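Local structure of spore germination protein GerM (Bacillus subtilis subsp. subtilis str. 168, 6GZB) at residues E290-N293 with S294-T298; P261-D265 with G266-L270. The protein is of unknown molecular function but affects both sporulation and germination, and is built from tandem GerMN domains. All blocks are in the same frame, centred on the assembly; numbering follows the deposited sequence.

Overall arrangement
Both interactions belong to the second of the two GerMN domains, and they come in series along the chain. Interaction 2 is the hairpin of strands 262-264 and 267-272, at one border of a four-stranded mixed sheet in the order 262-264, 267-272, 307-312, 330-331. Interaction 1 follows on helix 289-299, the next regular element after that hairpin. Their centres are about 15 Å apart and the two touch directly, Ile-295 CG2 meeting Leu-270 CD1 at 3.7 Å. Leu-270, at the end of the hairpin away from its turn, thus joins the sheet to the buried helix, while the hairpin turn lies farther out.

Interaction 1 of 2, residues E290-N293 with S294-T298; sequences EVLN and SIVLT
Ser-294 N, Ile-295 N, Val-296 N and Leu-297 N each bond to the carbonyl oxygen four residues earlier, Glu-290 to Asn-293, the regular i to i+4 pattern of an alpha helix, here nearly the whole of helix 289-299. On this frame Ser-294 turns its hydroxyl back onto the helix. With OG placed beside its own backbone N and opposite the carbonyl carbon (chi1 -79°), it donates to Glu-290 O at 3.0 Å. That oxygen also takes Ser-294 N at 3.1 Å, and the two donors come from opposite faces of the carbonyl plane, so one acceptor is gripped twice and the buried hydroxyl has a partner within the helix. An alanine at this position, without the hydroxyl, is likely to leave Glu-290 O held by Ser-294's backbone N-H position from one face alone and to open a small gap beside Tyr-215 and Leu-237, which lie against the serine.

On another flank Val-291 and Ile-295 lie side by side and point the same way, Val-291 CG1 touching Ile-295 CD1 at 3.9 Å; Phe-251 packs on both. Leu-292 CD1 makes a looser approach to Val-296 CG2, 4.4 Å away. Asn-293 faces strand 213-223, where its ND2 is hydrogen-bonded to Tyr-215 OH. One turn beyond the serine its bonding pattern recurs: Thr-298 N and Thr-298 OG1 reach Ser-294 O from opposite faces, the hydroxyl at 2.7 Å, and Thr-298 OG1 is also hydrogen-bonded to Tyr-204 N of strand 198-208.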
ATOM      1  N   GLU A 290     -11.742   0.869  11.217  1.00 26.68           N
ATOM      2  CA  GLU A 290     -10.463   0.224  11.018  1.00 32.88           C
ATOM      3  C   GLU A 290     -10.651  -1.078  10.252  1.00 33.38           C
ATOM      4  O   GLU A 290      -9.864  -1.413   9.373  1.00 29.18           O
ATOM      5  CB  GLU A 290      -9.794  -0.065  12.368  1.00 32.82           C
ATOM      6  CG  GLU A 290      -9.258   1.181  13.056  1.00 35.00           C
ATOM      7  CD  GLU A 290     -10.324   1.958  13.811  1.00 41.81           C
ATOM      8  OE1 GLU A 290     -11.480   1.490  13.883  1.00 38.68           O
ATOM      9  OE2 GLU A 290     -10.009   3.058  14.303  1.00 38.79           O
ATOM     10  N   VAL A 291     -11.691  -1.819  10.613  1.00 28.14           N
ATOM     11  CA  VAL A 291     -12.006  -3.060   9.937  1.00 27.79           C
ATOM     12  C   VAL A 291     -12.437  -2.790   8.494  1.00 31.48           C
ATOM     13  O   VAL A 291     -11.900  -3.386   7.553  1.00 30.35           O
ATOM     14  CB  VAL A 291     -13.106  -3.829  10.683  1.00 31.37           C
ATOM     15  CG1 VAL A 291     -13.731  -4.872   9.783  1.00 30.54           C
ATOM     16  CG2 VAL A 291     -12.542  -4.483  11.938  1.00 33.28           C
ATOM     17  N   LEU A 292     -13.343  -1.832   8.319  1.00 29.82           N
ATOM     18  CA  LEU A 292     -13.857  -1.495   7.001  1.00 28.69           C
ATOM     19  C   LEU A 292     -12.781  -0.943   6.062  1.00 32.51           C
ATOM     20  O   LEU A 292     -12.685  -1.369   4.916  1.00 26.62           O
ATOM     21  CB  LEU A 292     -14.998  -0.489   7.125  1.00 32.92           C
ATOM     22  CG  LEU A 292     -15.770  -0.178   5.848  1.00 33.74           C
ATOM     23  CD1 LEU A 292     -16.384  -1.448   5.269  1.00 34.31           C
ATOM     24  CD2 LEU A 292     -16.835   0.869   6.136  1.00 38.00           C
ATOM     25  N   ASN A 293     -11.979   0.006   6.537  1.00 29.36           N
ATOM     26  CA  ASN A 293     -10.866   0.525   5.746  1.00 34.96           C
ATOM     27  C   ASN A 293      -9.864  -0.561   5.323  1.00 33.37           C
ATOM     28  O   ASN A 293      -9.346  -0.534   4.209  1.00 31.71           O
ATOM     29  CB  ASN A 293     -10.127   1.611   6.524  1.00 36.04           C
ATOM     30  CG  ASN A 293     -10.838   2.936   6.481  1.00 44.90           C
ATOM     31  OD1 ASN A 293     -11.377   3.326   5.449  1.00 46.62           O
ATOM     32  ND2 ASN A 293     -10.837   3.644   7.606  1.00 44.74           N
ATOM     33  N   SER A 294      -9.520  -1.436   6.261  1.00 27.80           N
ATOM     34  CA  SER A 294      -8.613  -2.542   6.001  1.00 27.25           C
ATOM     35  C   SER A 294      -9.149  -3.436   4.891  1.00 24.54           C
ATOM     36  O   SER A 294      -8.426  -3.788   3.962  1.00 27.12           O
ATOM     37  CB  SER A 294      -8.408  -3.368   7.274  1.00 23.54           C
ATOM     38  OG  SER A 294      -7.487  -2.724   8.114  1.00 42.16           O
ATOM     39  N   ILE A 295     -10.427  -3.788   4.984  1.00 27.20           N
ATOM     40  CA  ILE A 295     -11.068  -4.588   3.957  1.00 25.55           C
ATOM     41  C   ILE A 295     -10.986  -3.923   2.593  1.00 27.63           C
ATOM     42  O   ILE A 295     -10.587  -4.539   1.603  1.00 25.90           O
ATOM     43  CB  ILE A 295     -12.543  -4.845   4.292  1.00 23.00           C
ATOM     44  CG1 ILE A 295     -12.648  -5.815   5.467  1.00 28.02           C
ATOM     45  CG2 ILE A 295     -13.264  -5.386   3.071  1.00 27.89           C
ATOM     46  CD1 ILE A 295     -14.041  -5.910   6.053  1.00 32.68           C
ATOM     47  N   VAL A 296     -11.370  -2.657   2.542  1.00 24.59           N
ATOM     48  CA  VAL A 296     -11.497  -1.961   1.282  1.00 26.88           C
ATOM     49  C   VAL A 296     -10.142  -1.684   0.651  1.00 26.23           C
ATOM     50  O   VAL A 296      -9.967  -1.867  -0.556  1.00 26.51           O
ATOM     51  CB  VAL A 296     -12.275  -0.639   1.458  1.00 33.15           C
ATOM     52  CG1 VAL A 296     -12.256   0.175   0.173  1.00 32.84           C
ATOM     53  CG2 VAL A 296     -13.701  -0.941   1.870  1.00 32.40           C
ATOM     54  N   LEU A 297      -9.183  -1.237   1.455  1.00 24.17           N
ATOM     55  CA  LEU A 297      -7.828  -1.010   0.943  1.00 25.19           C
ATOM     56  C   LEU A 297      -7.223  -2.314   0.419  1.00 24.30           C
ATOM     57  O   LEU A 297      -6.512  -2.319  -0.581  1.00 27.89           O
ATOM     58  CB  LEU A 297      -6.913  -0.416   2.025  1.00 25.48           C
ATOM     59  CG  LEU A 297      -7.185   1.047   2.386  1.00 29.76           C
ATOM     60  CD1 LEU A 297      -6.400   1.436   3.623  1.00 31.49           C
ATOM     61  CD2 LEU A 297      -6.839   1.977   1.231  1.00 31.88           C
ATOM     62  N   THR A 298      -7.493  -3.410   1.115  1.00 27.53           N
ATOM     63  CA  THR A 298      -6.886  -4.696   0.785  1.00 28.20           C
ATOM     64  C   THR A 298      -7.487  -5.241  -0.513  1.00 29.91           C
ATOM     65  O   THR A 298      -6.775  -5.575  -1.454  1.00 28.13           O
ATOM     66  CB  THR A 298      -7.090  -5.702   1.927  1.00 24.71           C
ATOM     67  OG1 THR A 298      -6.361  -5.269   3.090  1.00 23.89           O
ATOM     68  CG2 THR A 298      -6.628  -7.084   1.519  1.00 25.76           C
TER

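Interaction 2 of 2, residues P261-D265 with G266-L270; sequences PKIKD and GRVTL
Lys-262 pairs with Thr-269 and Lys-264 with Arg-267 in a tight antiparallel beta hairpin closed by a type I' turn from Lys-264 to Arg-267. Thr-269 N to Lys-262 O is the shortest of its four backbone bonds, 2.8 Å, and Lys-262 N returns a longer one of 3.3 Å to Thr-269 O. At the turn Arg-267 N bonds to Lys-264 O from well above the carbonyl plane, while Asp-265 and Gly-266 both carry the positive phi that this turn requires.

Between the bonded pairs, Ile-263 faces Val-268 as a non-hydrogen-bonded pair. From Ile-263 CB, 4.0 Å from Arg-267 O, the chain runs to CG1, which closes to 3.7 Å on that same oxygen. CG1 stands opposite the backbone N (chi1 180°), and the extended branch brings CD1 against Val-268 CG2 at 3.9 Å, the two side chains meeting at a slant. At the open end of the hairpin, away from the turn, Pro-261 CB lies 4.2 Å from Leu-270 CD2.

Strand 267-272 is hydrogen-bonded on its other edge to strand 307-312, while Pro-261, Val-268 and Leu-270 rest on Ile-230 of helix 229-239, and Leu-270 also touches Leu-299 of helix 289-299.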
ATOM      1  N   PRO A 261     -17.665 -15.060  -1.810  1.00 50.57           N
ATOM      2  CA  PRO A 261     -17.766 -13.702  -2.298  1.00 43.86           C
ATOM      3  C   PRO A 261     -18.289 -13.698  -3.714  1.00 46.83           C
ATOM      4  O   PRO A 261     -18.011 -14.624  -4.464  1.00 54.85           O
ATOM      5  CB  PRO A 261     -16.317 -13.185  -2.257  1.00 56.55           C
ATOM      6  CG  PRO A 261     -15.468 -14.313  -1.774  1.00 50.02           C
ATOM      7  CD  PRO A 261     -16.374 -15.328  -1.161  1.00 49.76           C
ATOM      8  N   LYS A 262     -19.050 -12.669  -4.071  1.00 53.77           N
ATOM      9  CA  LYS A 262     -19.428 -12.456  -5.460  1.00 47.94           C
ATOM     10  C   LYS A 262     -18.714 -11.229  -5.989  1.00 45.70           C
ATOM     11  O   LYS A 262     -18.430 -10.291  -5.242  1.00 57.09           O
ATOM     12  CB  LYS A 262     -20.939 -12.248  -5.605  1.00 53.92           C
ATOM     13  CG  LYS A 262     -21.821 -13.107  -4.716  1.00 57.63           C
ATOM     14  CD  LYS A 262     -23.262 -12.607  -4.776  1.00 67.44           C
ATOM     15  CE  LYS A 262     -24.274 -13.743  -4.810  1.00 59.47           C
ATOM     16  NZ  LYS A 262     -24.441 -14.382  -3.475  1.00 79.73           N
ATOM     17  N   ILE A 263     -18.440 -11.232  -7.285  1.00 52.15           N
ATOM     18  CA  ILE A 263     -17.928 -10.047  -7.937  1.00 44.35           C
ATOM     19  C   ILE A 263     -18.658  -9.796  -9.243  1.00 43.12           C
ATOM     20  O   ILE A 263     -18.910 -10.713 -10.017  1.00 59.76           O
ATOM     21  CB  ILE A 263     -16.408 -10.130  -8.172  1.00 47.99           C
ATOM     22  CG1 ILE A 263     -15.922  -8.853  -8.864  1.00 55.19           C
ATOM     23  CG2 ILE A 263     -16.052 -11.360  -8.990  1.00 58.73           C
ATOM     24  CD1 ILE A 263     -14.436  -8.607  -8.720  1.00 74.22           C
ATOM     25  N   LYS A 264     -19.027  -8.542  -9.462  1.00 50.48           N
ATOM     26  CA  LYS A 264     -19.785  -8.158 -10.633  1.00 55.34           C
ATOM     27  C   LYS A 264     -19.432  -6.726 -10.989  1.00 48.84           C
ATOM     28  O   LYS A 264     -19.680  -5.806 -10.211  1.00 51.52           O
ATOM     29  CB  LYS A 264     -21.288  -8.276 -10.356  1.00 80.74           C
ATOM     30  CG  LYS A 264     -22.159  -8.083 -11.594  1.00 91.07           C
ATOM     31  CD  LYS A 264     -23.513  -7.452 -11.270  1.00100.79           C
ATOM     32  CE  LYS A 264     -24.476  -8.445 -10.633  1.00102.99           C
ATOM     33  NZ  LYS A 264     -25.902  -8.060 -10.838  1.00 97.14           N
ATOM     34  N   ASP A 265     -18.791  -6.550 -12.137  1.00 51.03           N
ATOM     35  CA  ASP A 265     -18.405  -5.224 -12.602  1.00 60.64           C
ATOM     36  C   ASP A 265     -17.487  -4.514 -11.610  1.00 63.20           C
ATOM     37  O   ASP A 265     -17.577  -3.303 -11.439  1.00 51.94           O
ATOM     38  CB  ASP A 265     -19.649  -4.371 -12.856  1.00 68.16           C
ATOM     39  CG  ASP A 265     -19.899  -4.138 -14.330  1.00 89.15           C
ATOM     40  OD1 ASP A 265     -19.200  -3.283 -14.916  1.00104.93           O
ATOM     41  OD2 ASP A 265     -20.775  -4.819 -14.904  1.00 86.88           O
ATOM     42  N   GLY A 266     -16.595  -5.269 -10.974  1.00 53.26           N
ATOM     43  CA  GLY A 266     -15.596  -4.689 -10.079  1.00 54.24           C
ATOM     44  C   GLY A 266     -16.110  -4.475  -8.667  1.00 52.38           C
ATOM     45  O   GLY A 266     -15.417  -3.903  -7.824  1.00 44.38           O
ATOM     46  N   ARG A 267     -17.344  -4.900  -8.418  1.00 46.52           N
ATOM     47  CA  ARG A 267     -17.955  -4.750  -7.106  1.00 44.21           C
ATOM     48  C   ARG A 267     -17.950  -6.088  -6.414  1.00 46.33           C
ATOM     49  O   ARG A 267     -18.540  -7.045  -6.896  1.00 43.38           O
ATOM     50  CB  ARG A 267     -19.384  -4.211  -7.217  1.00 50.44           C
ATOM     51  CG  ARG A 267     -19.456  -2.881  -7.959  1.00 74.58           C
ATOM     52  CD  ARG A 267     -20.794  -2.176  -7.814  1.00 78.99           C
ATOM     53  NE  ARG A 267     -21.112  -1.418  -9.021  1.00 95.35           N
ATOM     54  CZ  ARG A 267     -22.033  -0.462  -9.093  1.00101.67           C
ATOM     55  NH1 ARG A 267     -22.746  -0.132  -8.023  1.00 96.86           N
ATOM     56  NH2 ARG A 267     -22.246   0.163 -10.243  1.00101.58           N
ATOM     57  N   VAL A 268     -17.262  -6.157  -5.282  1.00 41.08           N
ATOM     58  CA  VAL A 268     -17.223  -7.372  -4.490  1.00 34.66           C
ATOM     59  C   VAL A 268     -18.276  -7.306  -3.404  1.00 42.34           C
ATOM     60  O   VAL A 268     -18.408  -6.294  -2.712  1.00 47.91           O
ATOM     61  CB  VAL A 268     -15.839  -7.564  -3.844  1.00 31.35           C
ATOM     62  CG1 VAL A 268     -15.832  -8.775  -2.923  1.00 28.87           C
ATOM     63  CG2 VAL A 268     -14.773  -7.688  -4.928  1.00 37.82           C
ATOM     64  N   THR A 269     -18.984  -8.412  -3.217  1.00 40.35           N
ATOM     65  CA  THR A 269     -19.927  -8.532  -2.121  1.00 36.79           C
ATOM     66  C   THR A 269     -19.459  -9.562  -1.113  1.00 39.87           C
ATOM     67  O   THR A 269     -19.229 -10.720  -1.459  1.00 45.46           O
ATOM     68  CB  THR A 269     -21.322  -8.925  -2.637  1.00 40.84           C
ATOM     69  OG1 THR A 269     -21.812  -7.885  -3.488  1.00 42.25           O
ATOM     70  CG2 THR A 269     -22.290  -9.116  -1.480  1.00 44.66           C
ATOM     71  N   LEU A 270     -19.288  -9.121   0.130  1.00 36.29           N
ATOM     72  CA  LEU A 270     -18.870  -9.999   1.206  1.00 32.41           C
ATOM     73  C   LEU A 270     -20.028 -10.258   2.151  1.00 41.17           C
ATOM     74  O   LEU A 270     -20.804  -9.358   2.473  1.00 43.25           O
ATOM     75  CB  LEU A 270     -17.711  -9.370   1.994  1.00 36.68           C
ATOM     76  CG  LEU A 270     -16.477  -8.946   1.200  1.00 42.76           C
ATOM     77  CD1 LEU A 270     -15.495  -8.217   2.106  1.00 34.71           C
ATOM     78  CD2 LEU A 270     -15.815 -10.158   0.562  1.00 42.07           C
TER